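Nisin leader peptide-processing serine protease NisP (Lactococcus lactis subsp. lactis, PDB 4MZD) probably acts as a subtilisin-like serine endopeptidase that removes the leader peptide in nisin biosynthesis, and shows autocleavage activity near its own C-terminus. Local coordinates at residues A[70-75]-A[159-164]; A[88-93]-A[363-368]; A[105-110]-A[338-343]; A[153-158]-A[166-171]; A[308-313]-A[353-358]. All coordinates share one frame; numbering follows the deposited sequence.

Interaction 1 (A[70-75]-A[159-164]); sequences DYQWDM and GNILGV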
# COMPACT_ATOMS: atom_id res chain seq x y z
N ASP A 70 3.48 22.50 -3.70
CA ASP A 70 2.85 22.81 -4.98
C ASP A 70 2.95 21.68 -6.00
O ASP A 70 2.16 21.62 -6.94
CB ASP A 70 3.42 24.10 -5.56
CG ASP A 70 2.98 25.33 -4.79
OD1 ASP A 70 1.91 25.27 -4.15
OD2 ASP A 70 3.70 26.35 -4.83
N TYR A 71 3.92 20.79 -5.82
CA TYR A 71 4.09 19.64 -6.70
C TYR A 71 3.16 18.50 -6.33
O TYR A 71 3.04 17.53 -7.07
CB TYR A 71 5.53 19.12 -6.65
CG TYR A 71 6.57 20.04 -7.23
CD1 TYR A 71 6.34 20.74 -8.41
CD2 TYR A 71 7.80 20.20 -6.61
CE1 TYR A 71 7.29 21.58 -8.95
CE2 TYR A 71 8.76 21.04 -7.13
CZ TYR A 71 8.50 21.73 -8.30
OH TYR A 71 9.46 22.57 -8.82
N GLN A 72 2.49 18.60 -5.18
CA GLN A 72 1.72 17.48 -4.63
C GLN A 72 0.24 17.54 -5.01
O GLN A 72 -0.63 17.58 -4.14
CB GLN A 72 1.89 17.42 -3.12
CG GLN A 72 3.31 17.19 -2.68
CD GLN A 72 3.38 16.89 -1.21
OE1 GLN A 72 3.62 17.78 -0.39
NE2 GLN A 72 3.15 15.64 -0.85
N TRP A 73 -0.04 17.50 -6.31
CA TRP A 73 -1.42 17.49 -6.80
C TRP A 73 -2.23 16.38 -6.12
O TRP A 73 -3.43 16.52 -5.88
CB TRP A 73 -1.47 17.31 -8.33
CG TRP A 73 -0.85 16.02 -8.81
CD1 TRP A 73 0.44 15.83 -9.21
CD2 TRP A 73 -1.50 14.75 -8.93
NE1 TRP A 73 0.64 14.52 -9.56
CE2 TRP A 73 -0.53 13.83 -9.40
CE3 TRP A 73 -2.80 14.30 -8.69
CZ2 TRP A 73 -0.82 12.49 -9.62
CZ3 TRP A 73 -3.09 12.95 -8.91
CH2 TRP A 73 -2.10 12.07 -9.36
N ASP A 74 -1.57 15.26 -5.86
CA ASP A 74 -2.22 14.07 -5.33
C ASP A 74 -2.63 14.26 -3.87
O ASP A 74 -3.68 13.76 -3.44
CB ASP A 74 -1.28 12.87 -5.49
CG ASP A 74 0.05 13.06 -4.77
OD1 ASP A 74 0.67 14.13 -4.92
OD2 ASP A 74 0.47 12.13 -4.03
N MET A 75 -1.81 14.98 -3.12
CA MET A 75 -2.11 15.30 -1.73
C MET A 75 -3.17 16.39 -1.66
O MET A 75 -4.07 16.34 -0.82
CB MET A 75 -0.83 15.71 -0.99
CG MET A 75 -0.74 15.34 0.47
SD MET A 75 -1.00 13.57 0.80
CE MET A 75 0.51 12.71 0.33
N GLY A 159 7.68 18.05 6.09
CA GLY A 159 8.77 18.96 5.81
C GLY A 159 8.62 19.57 4.43
O GLY A 159 7.68 20.32 4.18
N ASN A 160 9.54 19.24 3.54
CA ASN A 160 9.51 19.82 2.21
C ASN A 160 8.33 19.32 1.38
O ASN A 160 7.85 20.02 0.47
CB ASN A 160 10.85 19.59 1.52
CG ASN A 160 12.02 20.04 2.37
OD1 ASN A 160 11.98 21.11 2.98
ND2 ASN A 160 13.05 19.22 2.45
N ILE A 161 7.88 18.10 1.68
CA ILE A 161 6.57 17.63 1.25
C ILE A 161 5.79 17.22 2.49
O ILE A 161 6.36 17.07 3.58
CB ILE A 161 6.62 16.44 0.25
CG1 ILE A 161 7.14 15.17 0.91
CG2 ILE A 161 7.44 16.81 -0.98
CD1 ILE A 161 6.89 13.94 0.09
N LEU A 162 4.48 17.04 2.30
CA LEU A 162 3.59 16.62 3.37
C LEU A 162 2.90 15.32 3.01
O LEU A 162 2.42 15.13 1.88
CB LEU A 162 2.51 17.68 3.61
CG LEU A 162 3.04 19.00 4.16
CD1 LEU A 162 1.94 20.05 4.17
CD2 LEU A 162 3.65 18.83 5.54
N GLY A 163 2.84 14.41 3.97
CA GLY A 163 2.02 13.22 3.85
C GLY A 163 0.57 13.52 4.22
O GLY A 163 0.22 14.68 4.48
N VAL A 164 -0.28 12.50 4.24
CA VAL A 164 -1.67 12.73 4.62
C VAL A 164 -1.80 13.07 6.10
O VAL A 164 -2.77 13.73 6.51
CB VAL A 164 -2.59 11.54 4.30
CG1 VAL A 164 -2.78 11.39 2.80
CG2 VAL A 164 -2.10 10.25 4.96
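At the N-cap of helix 73-79, the side-chain amide of Q72 pairs with the backbone of L162 in the loop that follows helix 147-156. Both ends of the carboxamide are used. Q72 OE1 accepts from L162 N at 2.9 Å, and this bond is nearly straight, 169° at the hydrogen. The N-H arrives in the carbonyl plane of the glutamine, on a lone pair. The return bond, from Q72 NE2 to L162 O, is also 2.9 Å long but less straight at the hydrogen, and its donor is tilted 27° from the carbonyl plane of L162. Two bonds to one residue fix the rotation of the amide. The glutamine gets there with CG anti to its own carbonyl carbon and the rest of the chain extended (chi2 -170°), crossing I161 at about a right angle, where Q72 OE1 comes within 3.3 Å of I161 CB.

In this subtilisin-like fold, the 159-164 loop carries the chain from the helix that starts at H147 to strand 169-174, and the N-terminal part of the chain lies against it. Three residues on from Q72, in the first turn of the helix, M75 makes the second half of the contact. Its side chain is bent at both chi2 and chi3, so that the thioether lies along the loop: M75 CE sits 3.5 Å from L162 O, M75 SD lies 3.8 Å from G163 C, and M75 SD meets V164 CG1 at 3.5 Å. Y85, from helix 83-87, packs on M75 and L162, and its hydroxyl bonds to G163 O.

Interaction 2 (A[88-93]-A[363-368]); sequences YQPSKK and LALVVD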
# COMPACT_ATOMS: atom_id res chain seq x y z
N TYR A 88 -7.15 18.55 12.25
CA TYR A 88 -6.75 17.59 13.27
C TYR A 88 -5.25 17.31 13.30
O TYR A 88 -4.62 17.11 12.26
CB TYR A 88 -7.50 16.26 13.10
CG TYR A 88 -7.28 15.35 14.27
CD1 TYR A 88 -7.86 15.63 15.50
CD2 TYR A 88 -6.45 14.23 14.17
CE1 TYR A 88 -7.64 14.83 16.59
CE2 TYR A 88 -6.22 13.42 15.27
CZ TYR A 88 -6.82 13.73 16.48
OH TYR A 88 -6.62 12.95 17.59
N GLN A 89 -4.69 17.28 14.51
CA GLN A 89 -3.29 16.93 14.74
C GLN A 89 -3.24 15.69 15.63
O GLN A 89 -3.74 15.72 16.74
CB GLN A 89 -2.56 18.09 15.43
CG GLN A 89 -1.29 17.69 16.14
CD GLN A 89 -0.22 17.22 15.19
OE1 GLN A 89 0.01 17.83 14.15
NE2 GLN A 89 0.44 16.12 15.54
N PRO A 90 -2.63 14.60 15.14
CA PRO A 90 -2.64 13.36 15.92
C PRO A 90 -1.73 13.38 17.14
O PRO A 90 -0.73 14.09 17.20
CB PRO A 90 -2.13 12.32 14.92
CG PRO A 90 -1.26 13.11 13.99
CD PRO A 90 -1.95 14.44 13.84
N SER A 91 -2.12 12.57 18.12
CA SER A 91 -1.31 12.32 19.30
C SER A 91 -0.19 11.33 18.96
O SER A 91 -0.11 10.82 17.85
CB SER A 91 -2.17 11.72 20.41
OG SER A 91 -2.36 10.33 20.21
N LYS A 92 0.65 11.06 19.95
CA LYS A 92 1.73 10.09 19.79
C LYS A 92 1.29 8.66 20.07
O LYS A 92 2.10 7.73 19.98
CB LYS A 92 2.91 10.46 20.69
CG LYS A 92 3.59 11.76 20.31
CD LYS A 92 4.07 11.73 18.86
CE LYS A 92 5.02 12.88 18.58
NZ LYS A 92 5.47 12.89 17.17
N LYS A 93 0.02 8.47 20.42
CA LYS A 93 -0.47 7.14 20.77
C LYS A 93 -0.78 6.27 19.54
O LYS A 93 -0.77 5.04 19.63
CB LYS A 93 -1.71 7.25 21.65
CG LYS A 93 -1.44 7.79 23.04
CD LYS A 93 -2.71 7.79 23.87
CE LYS A 93 -3.38 6.42 23.87
NZ LYS A 93 -4.24 6.20 22.67
N LEU A 363 -6.93 6.81 7.93
CA LEU A 363 -7.56 5.95 8.91
C LEU A 363 -6.94 6.11 10.29
O LEU A 363 -7.65 6.11 11.29
CB LEU A 363 -7.47 4.49 8.49
CG LEU A 363 -8.44 4.04 7.40
CD1 LEU A 363 -8.01 2.68 6.92
CD2 LEU A 363 -9.87 4.02 7.94
N ALA A 364 -5.62 6.26 10.33
CA ALA A 364 -4.94 6.45 11.60
C ALA A 364 -5.39 7.76 12.26
O ALA A 364 -5.59 7.80 13.48
CB ALA A 364 -3.44 6.41 11.41
N LEU A 365 -5.57 8.82 11.48
CA LEU A 365 -6.10 10.08 12.03
C LEU A 365 -7.46 9.86 12.70
O LEU A 365 -7.70 10.36 13.79
CB LEU A 365 -6.22 11.14 10.93
CG LEU A 365 -4.93 11.70 10.33
CD1 LEU A 365 -5.22 12.55 9.12
CD2 LEU A 365 -4.12 12.49 11.36
N VAL A 366 -8.33 9.10 12.03
CA VAL A 366 -9.67 8.77 12.53
C VAL A 366 -9.62 7.96 13.81
O VAL A 366 -10.37 8.21 14.76
CB VAL A 366 -10.46 7.95 11.47
CG1 VAL A 366 -11.74 7.37 12.07
CG2 VAL A 366 -10.75 8.79 10.25
N VAL A 367 -8.77 6.95 13.82
CA VAL A 367 -8.62 6.11 15.00
C VAL A 367 -8.25 6.97 16.20
O VAL A 367 -8.82 6.84 17.28
CB VAL A 367 -7.56 5.01 14.78
CG1 VAL A 367 -7.18 4.35 16.10
CG2 VAL A 367 -8.08 3.97 13.80
N ASP A 368 -7.30 7.88 15.99
CA ASP A 368 -6.82 8.76 17.04
C ASP A 368 -7.87 9.79 17.45
O ASP A 368 -8.12 9.99 18.64
CB ASP A 368 -5.53 9.44 16.57
CG ASP A 368 -4.76 10.08 17.70
OD1 ASP A 368 -4.29 9.35 18.60
OD2 ASP A 368 -4.58 11.32 17.68
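D368 reaches out from helix 356-370 and is held by Y88 and S91 of the 88-93 loop. This carboxylate is the tight part of the contact. D368 OD2 takes two donors: the Y88 hydroxyl, with OH to OD2 at 2.6 Å, and the backbone of S91, with N to OD2 at 2.8 Å and a nearly straight N-H (172°). They arrive from opposite faces of the carboxylate plane, which pins the oxygen between them. The other oxygen, D368 OD1, uses its syn lone pair to accept from S91 OG at 2.7 Å. That serine oxygen in turn accepts from K93 N in an ST turn, so the loop's own backbone steadies the donor. With CG anti to the backbone N (chi1 -165°), the aspartate extends from the helix toward the loop.

The apolar neighbours are more relaxed. L365 CD2 lies 3.8 Å from P90 CD and 4.0 Å from Y88 CD2, the tyrosine and leucine side chains running alongside each other and pointing opposite ways. L401 of helix 397-402 also packs on Y88. On the solvent side, exposed K93 does not close a salt bridge: its NZ stays 5.1 Å from D368 OD1.

Three donors on one carboxylate, with a lysine in the vicinity, would be expected to stabilise the ionised form of D368 and probably lower its pKa.

Interaction 3 (A[105-110]-A[338-343]); sequences EEHPDL and FTTTNT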
# COMPACT_ATOMS: atom_id res chain seq x y z
N GLU A 105 15.77 6.05 7.59
CA GLU A 105 15.36 6.72 8.82
C GLU A 105 15.83 8.17 8.88
O GLU A 105 15.20 9.01 9.53
CB GLU A 105 15.86 5.97 10.06
CG GLU A 105 15.15 4.66 10.34
CD GLU A 105 15.53 4.09 11.69
OE1 GLU A 105 16.71 3.71 11.84
OE2 GLU A 105 14.67 4.04 12.60
N GLU A 106 16.94 8.46 8.21
CA GLU A 106 17.53 9.78 8.28
C GLU A 106 16.94 10.76 7.26
O GLU A 106 17.39 11.89 7.18
CB GLU A 106 19.06 9.70 8.16
CG GLU A 106 19.57 9.30 6.79
CD GLU A 106 19.80 7.80 6.61
OE1 GLU A 106 20.71 7.45 5.84
OE2 GLU A 106 19.06 6.98 7.21
N HIS A 107 15.94 10.35 6.49
CA HIS A 107 15.33 11.30 5.58
C HIS A 107 14.79 12.49 6.37
O HIS A 107 14.04 12.29 7.32
CB HIS A 107 14.19 10.66 4.78
CG HIS A 107 13.78 11.50 3.61
ND1 HIS A 107 13.19 12.74 3.77
CD2 HIS A 107 13.96 11.32 2.28
CE1 HIS A 107 13.00 13.27 2.57
NE2 HIS A 107 13.45 12.43 1.66
N PRO A 108 15.17 13.72 6.00
CA PRO A 108 14.77 14.86 6.83
C PRO A 108 13.26 15.04 7.02
O PRO A 108 12.86 15.58 8.05
CB PRO A 108 15.38 16.07 6.10
CG PRO A 108 15.64 15.60 4.71
CD PRO A 108 16.01 14.15 4.87
N ASP A 109 12.44 14.61 6.06
CA ASP A 109 11.00 14.78 6.22
C ASP A 109 10.37 13.68 7.06
O ASP A 109 9.21 13.80 7.46
CB ASP A 109 10.29 14.80 4.86
CG ASP A 109 10.62 16.02 4.02
OD1 ASP A 109 11.09 17.05 4.56
OD2 ASP A 109 10.37 15.93 2.80
N LEU A 110 11.13 12.61 7.32
CA LEU A 110 10.60 11.40 7.96
C LEU A 110 11.15 11.10 9.35
O LEU A 110 10.50 10.44 10.14
CB LEU A 110 10.87 10.17 7.10
CG LEU A 110 10.42 10.22 5.64
CD1 LEU A 110 10.79 8.93 4.91
CD2 LEU A 110 8.92 10.48 5.55
N PHE A 338 5.00 13.03 -6.39
CA PHE A 338 6.28 13.42 -5.84
C PHE A 338 6.36 12.96 -4.39
O PHE A 338 5.51 13.33 -3.58
CB PHE A 338 6.35 14.94 -5.93
CG PHE A 338 7.70 15.53 -5.70
CD1 PHE A 338 8.70 15.40 -6.64
CD2 PHE A 338 7.94 16.27 -4.56
CE1 PHE A 338 9.94 15.99 -6.42
CE2 PHE A 338 9.17 16.85 -4.34
CZ PHE A 338 10.17 16.72 -5.28
N THR A 339 7.36 12.16 -4.06
CA THR A 339 7.46 11.63 -2.72
C THR A 339 8.92 11.49 -2.26
O THR A 339 9.86 11.68 -3.05
CB THR A 339 6.69 10.31 -2.59
OG1 THR A 339 6.48 10.01 -1.21
CG2 THR A 339 7.44 9.18 -3.27
N THR A 340 9.09 11.21 -0.98
CA THR A 340 10.40 10.99 -0.38
C THR A 340 11.03 9.70 -0.88
O THR A 340 10.32 8.72 -1.07
CB THR A 340 10.25 10.88 1.15
OG1 THR A 340 9.22 9.94 1.46
CG2 THR A 340 9.86 12.21 1.76
N THR A 341 12.34 9.68 -1.08
CA THR A 341 12.98 8.42 -1.43
C THR A 341 14.32 8.22 -0.71
O THR A 341 14.77 9.10 0.04
CB THR A 341 13.07 8.22 -2.96
OG1 THR A 341 13.41 6.86 -3.26
CG2 THR A 341 14.08 9.17 -3.57
N ASN A 342 14.94 7.06 -0.91
CA ASN A 342 16.07 6.64 -0.09
C ASN A 342 17.42 7.26 -0.48
O ASN A 342 18.47 6.83 0.01
CB ASN A 342 16.17 5.11 -0.02
CG ASN A 342 16.61 4.51 -1.32
OD1 ASN A 342 16.55 5.16 -2.36
ND2 ASN A 342 17.06 3.26 -1.28
N THR A 343 17.37 8.28 -1.32
CA THR A 343 18.53 9.12 -1.58
C THR A 343 18.65 10.23 -0.54
O THR A 343 19.66 10.93 -0.49
CB THR A 343 18.36 9.83 -2.92
OG1 THR A 343 17.13 10.57 -2.90
CG2 THR A 343 18.34 8.83 -4.08
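The imidazole of H107 carries the T340 methyl on one face and polar groups round its edge. T340 CG2 makes a CH-pi contact, 3.8 Å from the ring centroid and 28° off the normal, displaced toward the rim so that H107 CE1 is its nearest ring atom at 3.4 Å. At the edge, T341 O lies in the ring plane 3.3 Å from H107 CD2. Elsewhere on the edge, D109 N donates to H107 ND1 at 3.1 Å, only 5° out of the ring plane. H107 NE2 bonds to W345 O. With ND1 accepting and NE2 facing a carbonyl, the pattern is consistent with a neutral ring carrying its proton on NE2, and the in-plane partners hold the ring against rotation.

T340 is the hub on the other segment. Its OG1 stands between the backbone N and carbonyl carbon (chi1 50°), which leaves CG2 beside the backbone N, turned to the histidine. The same methyl is 3.9 Å from D109 OD2, whose stronger partner is the Y346 hydroxyl. T340 OG1 bonds to T149 O, while L110 CD1 comes within 3.9 Å of that threonine hydroxyl oxygen, T340 OG1.

The contact thus fits the loop after strand 95-100 against the end of the 337-340 and 346-349 hairpin. The T341 side chain is about 8 Å from that of H147, predicted to belong to the charge relay. Helix 147-156 lies alongside both segments: L110 packs on its T149 and T156, and T341 OG1 bonds to its E150.

Interaction 4 (A[153-158]-A[166-171]); sequences GQITAN and PGITVN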
# COMPACT_ATOMS: atom_id res chain seq x y z
N GLY A 153 6.62 8.36 3.06
CA GLY A 153 6.40 9.78 2.87
C GLY A 153 4.93 10.10 2.66
O GLY A 153 4.44 11.14 3.14
N GLN A 154 4.22 9.23 1.94
CA GLN A 154 2.80 9.45 1.70
C GLN A 154 1.99 9.44 2.99
O GLN A 154 0.94 10.09 3.07
CB GLN A 154 2.25 8.39 0.73
CG GLN A 154 2.86 8.50 -0.65
CD GLN A 154 2.48 9.79 -1.30
OE1 GLN A 154 1.31 10.00 -1.63
NE2 GLN A 154 3.44 10.70 -1.44
N ILE A 155 2.44 8.67 3.98
CA ILE A 155 1.77 8.64 5.26
C ILE A 155 2.10 9.86 6.11
O ILE A 155 1.20 10.52 6.63
CB ILE A 155 2.13 7.37 6.07
CG1 ILE A 155 1.84 6.11 5.25
CG2 ILE A 155 1.36 7.33 7.38
CD1 ILE A 155 2.28 4.83 5.91
N THR A 156 3.40 10.15 6.26
CA THR A 156 3.85 10.94 7.40
C THR A 156 4.83 12.07 7.09
O THR A 156 5.24 12.77 8.01
CB THR A 156 4.47 10.00 8.46
OG1 THR A 156 4.57 10.69 9.70
CG2 THR A 156 5.85 9.49 8.03
N ALA A 157 5.22 12.27 5.84
CA ALA A 157 6.21 13.32 5.57
C ALA A 157 5.77 14.63 6.20
O ALA A 157 4.60 15.03 6.13
CB ALA A 157 6.44 13.50 4.09
N ASN A 158 6.73 15.32 6.81
CA ASN A 158 6.43 16.56 7.51
C ASN A 158 7.54 17.56 7.31
O ASN A 158 8.27 17.90 8.24
CB ASN A 158 6.21 16.27 8.99
CG ASN A 158 5.60 17.45 9.72
OD1 ASN A 158 5.12 18.39 9.10
ND2 ASN A 158 5.61 17.38 11.05
N PRO A 166 0.89 14.37 8.51
CA PRO A 166 2.28 14.75 8.75
C PRO A 166 2.73 14.49 10.19
O PRO A 166 2.09 14.93 11.14
CB PRO A 166 2.29 16.25 8.43
CG PRO A 166 1.18 16.41 7.43
CD PRO A 166 0.11 15.47 7.91
N GLY A 167 3.83 13.77 10.32
CA GLY A 167 4.42 13.49 11.61
C GLY A 167 3.80 12.35 12.40
O GLY A 167 4.28 12.03 13.49
N ILE A 168 2.75 11.72 11.88
CA ILE A 168 2.17 10.58 12.58
C ILE A 168 3.21 9.47 12.72
O ILE A 168 4.03 9.25 11.83
CB ILE A 168 0.87 10.09 11.89
CG1 ILE A 168 -0.02 9.34 12.87
CG2 ILE A 168 1.19 9.25 10.64
CD1 ILE A 168 -1.45 9.21 12.37
N THR A 169 3.20 8.78 13.85
CA THR A 169 4.22 7.78 14.12
C THR A 169 4.11 6.61 13.15
O THR A 169 3.02 6.09 12.90
CB THR A 169 4.10 7.27 15.56
OG1 THR A 169 4.22 8.39 16.45
CG2 THR A 169 5.20 6.27 15.88
N VAL A 170 5.26 6.22 12.59
CA VAL A 170 5.33 5.02 11.76
C VAL A 170 6.36 4.04 12.31
O VAL A 170 7.46 4.44 12.74
CB VAL A 170 5.63 5.35 10.28
CG1 VAL A 170 4.50 6.17 9.70
CG2 VAL A 170 6.97 6.05 10.13
N ASN A 171 5.99 2.77 12.31
CA ASN A 171 6.87 1.68 12.70
C ASN A 171 7.13 0.82 11.47
O ASN A 171 6.26 0.70 10.61
CB ASN A 171 6.25 0.88 13.84
CG ASN A 171 6.18 1.68 15.13
OD1 ASN A 171 7.18 2.24 15.59
ND2 ASN A 171 5.00 1.77 15.70
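T156 and the P166 to V170 run meet where a beta-alpha-beta crossover turns back into the sheet: helix 147-156 links strand 117-120 to its parallel neighbour 169-174, and this contact closes the helix-to-strand turn.

Two hydrogen bonds hold it, both to T156. G167 N donates to T156 O at 2.9 Å along an almost straight N-H (175°), though tilted 29° from the carbonyl plane. The side chain supplies the second: T156 OG1 donates to I168 O at 2.6 Å, in the carbonyl plane and on a lone pair. Its OG1 lies anti to the backbone N (chi1 -164°), which carries the hydroxyl across to the outgoing chain, and S113 OG is a further partner of it. One residue thereby bonds to two successive residues across the turn, through its carbonyl and through its side chain.

Apolar contacts line the inner side. I155 CG2 touches I168 CG2 at 3.8 Å and V170 CG1 at 4.1 Å, its chain crossing both at a slant. T156 CG2 and V170 CG1 meet tip to tip at 4.0 Å. I155 also packs on V96 and I98 of strand 95-100, and on P357 at the start of helix 356-370, so it fills the layer between sheet and helices.

Van der Waals contacts finish the outer side, where N158 is exposed. The N158 side chain crosses P166 at about a right angle, with N158 OD1 3.6 Å from P166 CB, and the same proline carbon, CB, rests 3.5 Å from A157 O.

Interaction 5 (A[308-313]-A[353-358]); sequences IYAPAG and SFATPK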
# COMPACT_ATOMS: atom_id res chain seq x y z
N ILE A 308 -11.71 1.16 -2.04
CA ILE A 308 -11.65 2.61 -2.03
C ILE A 308 -10.48 3.00 -2.93
O ILE A 308 -9.52 2.24 -3.07
CB ILE A 308 -11.48 3.16 -0.61
CG1 ILE A 308 -11.56 4.69 -0.60
CG2 ILE A 308 -10.17 2.68 0.02
CD1 ILE A 308 -11.59 5.29 0.79
N TYR A 309 -10.56 4.18 -3.54
CA TYR A 309 -9.53 4.63 -4.46
C TYR A 309 -8.90 5.93 -3.99
O TYR A 309 -9.57 6.76 -3.37
CB TYR A 309 -10.12 4.80 -5.87
CG TYR A 309 -10.61 3.50 -6.45
CD1 TYR A 309 -9.81 2.75 -7.31
CD2 TYR A 309 -11.86 3.00 -6.12
CE1 TYR A 309 -10.25 1.55 -7.82
CE2 TYR A 309 -12.31 1.79 -6.62
CZ TYR A 309 -11.49 1.07 -7.47
OH TYR A 309 -11.92 -0.13 -7.98
N ALA A 310 -7.61 6.09 -4.25
CA ALA A 310 -6.93 7.33 -3.92
C ALA A 310 -5.86 7.59 -4.97
O ALA A 310 -5.52 6.71 -5.76
CB ALA A 310 -6.33 7.25 -2.52
N PRO A 311 -5.32 8.82 -5.01
CA PRO A 311 -4.40 9.14 -6.12
C PRO A 311 -3.14 8.27 -6.18
O PRO A 311 -2.37 8.20 -5.22
CB PRO A 311 -4.06 10.61 -5.87
CG PRO A 311 -5.30 11.14 -5.21
CD PRO A 311 -5.73 10.03 -4.28
N ALA A 312 -2.96 7.66 -7.35
CA ALA A 312 -1.84 6.77 -7.67
C ALA A 312 -1.11 7.21 -8.93
O ALA A 312 -0.03 6.70 -9.22
CB ALA A 312 -2.33 5.35 -7.84
N GLY A 313 -1.71 8.11 -9.71
CA GLY A 313 -1.12 8.58 -10.95
C GLY A 313 -1.60 7.82 -12.17
O GLY A 313 -2.63 7.13 -12.15
N SER A 353 0.57 1.31 -4.66
CA SER A 353 1.35 1.40 -3.43
C SER A 353 1.39 2.80 -2.83
O SER A 353 1.75 2.93 -1.67
CB SER A 353 2.79 0.95 -3.66
OG SER A 353 3.40 1.74 -4.65
N PHE A 354 1.05 3.82 -3.61
CA PHE A 354 1.09 5.20 -3.14
C PHE A 354 -0.29 5.77 -2.86
O PHE A 354 -0.40 6.84 -2.24
CB PHE A 354 1.92 6.05 -4.10
CG PHE A 354 3.26 5.46 -4.34
CD1 PHE A 354 4.18 5.38 -3.30
CD2 PHE A 354 3.59 4.90 -5.56
CE1 PHE A 354 5.40 4.77 -3.48
CE2 PHE A 354 4.83 4.30 -5.75
CZ PHE A 354 5.74 4.24 -4.71
N ALA A 355 -1.33 5.06 -3.30
CA ALA A 355 -2.71 5.35 -2.89
C ALA A 355 -2.97 4.76 -1.51
O ALA A 355 -3.57 5.39 -0.64
CB ALA A 355 -3.68 4.76 -3.91
N THR A 356 -2.51 3.53 -1.31
CA THR A 356 -2.70 2.78 -0.07
C THR A 356 -2.29 3.55 1.19
O THR A 356 -3.08 3.66 2.12
CB THR A 356 -2.00 1.41 -0.21
OG1 THR A 356 -2.54 0.74 -1.35
CG2 THR A 356 -2.23 0.53 1.00
N PRO A 357 -1.08 4.13 1.22
CA PRO A 357 -0.66 4.87 2.43
C PRO A 357 -1.48 6.12 2.69
O PRO A 357 -1.55 6.56 3.84
CB PRO A 357 0.80 5.23 2.13
CG PRO A 357 0.94 5.11 0.64
CD PRO A 357 0.05 3.95 0.30
N LYS A 358 -2.06 6.72 1.65
CA LYS A 358 -2.94 7.86 1.87
C LYS A 358 -4.14 7.41 2.70
O LYS A 358 -4.56 8.08 3.65
CB LYS A 358 -3.41 8.47 0.55
CG LYS A 358 -2.30 9.09 -0.29
CD LYS A 358 -2.91 9.76 -1.52
CE LYS A 358 -1.94 10.63 -2.31
NZ LYS A 358 -0.98 9.87 -3.14
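K358, in the first turn of helix 356-370, and A355, three residues earlier, face the end of strand 308-311, just past the predicted charge-relay serine S353 in this subtilisin-like fold.

The polar contacts centre on the lysine ammonium. K358 NZ donates to P311 O at 3.0 Å, tilted 25° from the carbonyl plane. It donates also to F354 O at 3.2 Å, this time from well above the carbonyl plane. The chain is extended through chi3 and bends only at chi4 (76°), which turns NZ to both carbonyls. Q154 OE1 and, by a salt bridge, D74 OD2 complete the ammonium's surroundings.

The apolar contacts are small. A355 CB meets A310 CB at 3.9 Å, methyl to methyl, with A312 CB just beyond the strand at 4.2 Å from it. The A355 methyl also makes van der Waals contact with a carbonyl, CB to A310 O at 3.3 Å. P311 lies across the lysine at about a right angle, P311 CD being 4.0 Å from K358 CD. W73 and Y77 of helix 73-79 also pack on this proline.

Close by is the predicted charge relay: S353 OG bonds to H147 NE2 and also to R488 O, at the last modelled residue, which is consistent with a C-terminal autocleavage product left in the site.

Buried among two carbonyls, an amide oxygen and a carboxylate, the K358 ammonium probably stays protonated, and its grip on F354 O ties the residue next to S353 to the strand.

Overall arrangement
From the N terminus, 70-75 is the first segment to find a partner: interaction 1 closes on 159-164, just before interaction 4 closes its short loop at 166-171. The two therefore cross, and interaction 1 also crosses interactions 2 and 3. Interaction 2, from 88-93 to 363-368, spans the longest loop and encloses interactions 3, 4 and 5. Interaction 4 is nested inside interaction 3 as well, whereas interactions 3 and 5 cross. Interaction 5, which holds the predicted charge-relay residue S353, opens only after interactions 1 and 4 have closed. Together they tie together the N-terminal helix 73-79, helix 147-156, the central sheet, the 337-349 hairpin and helix 356-370.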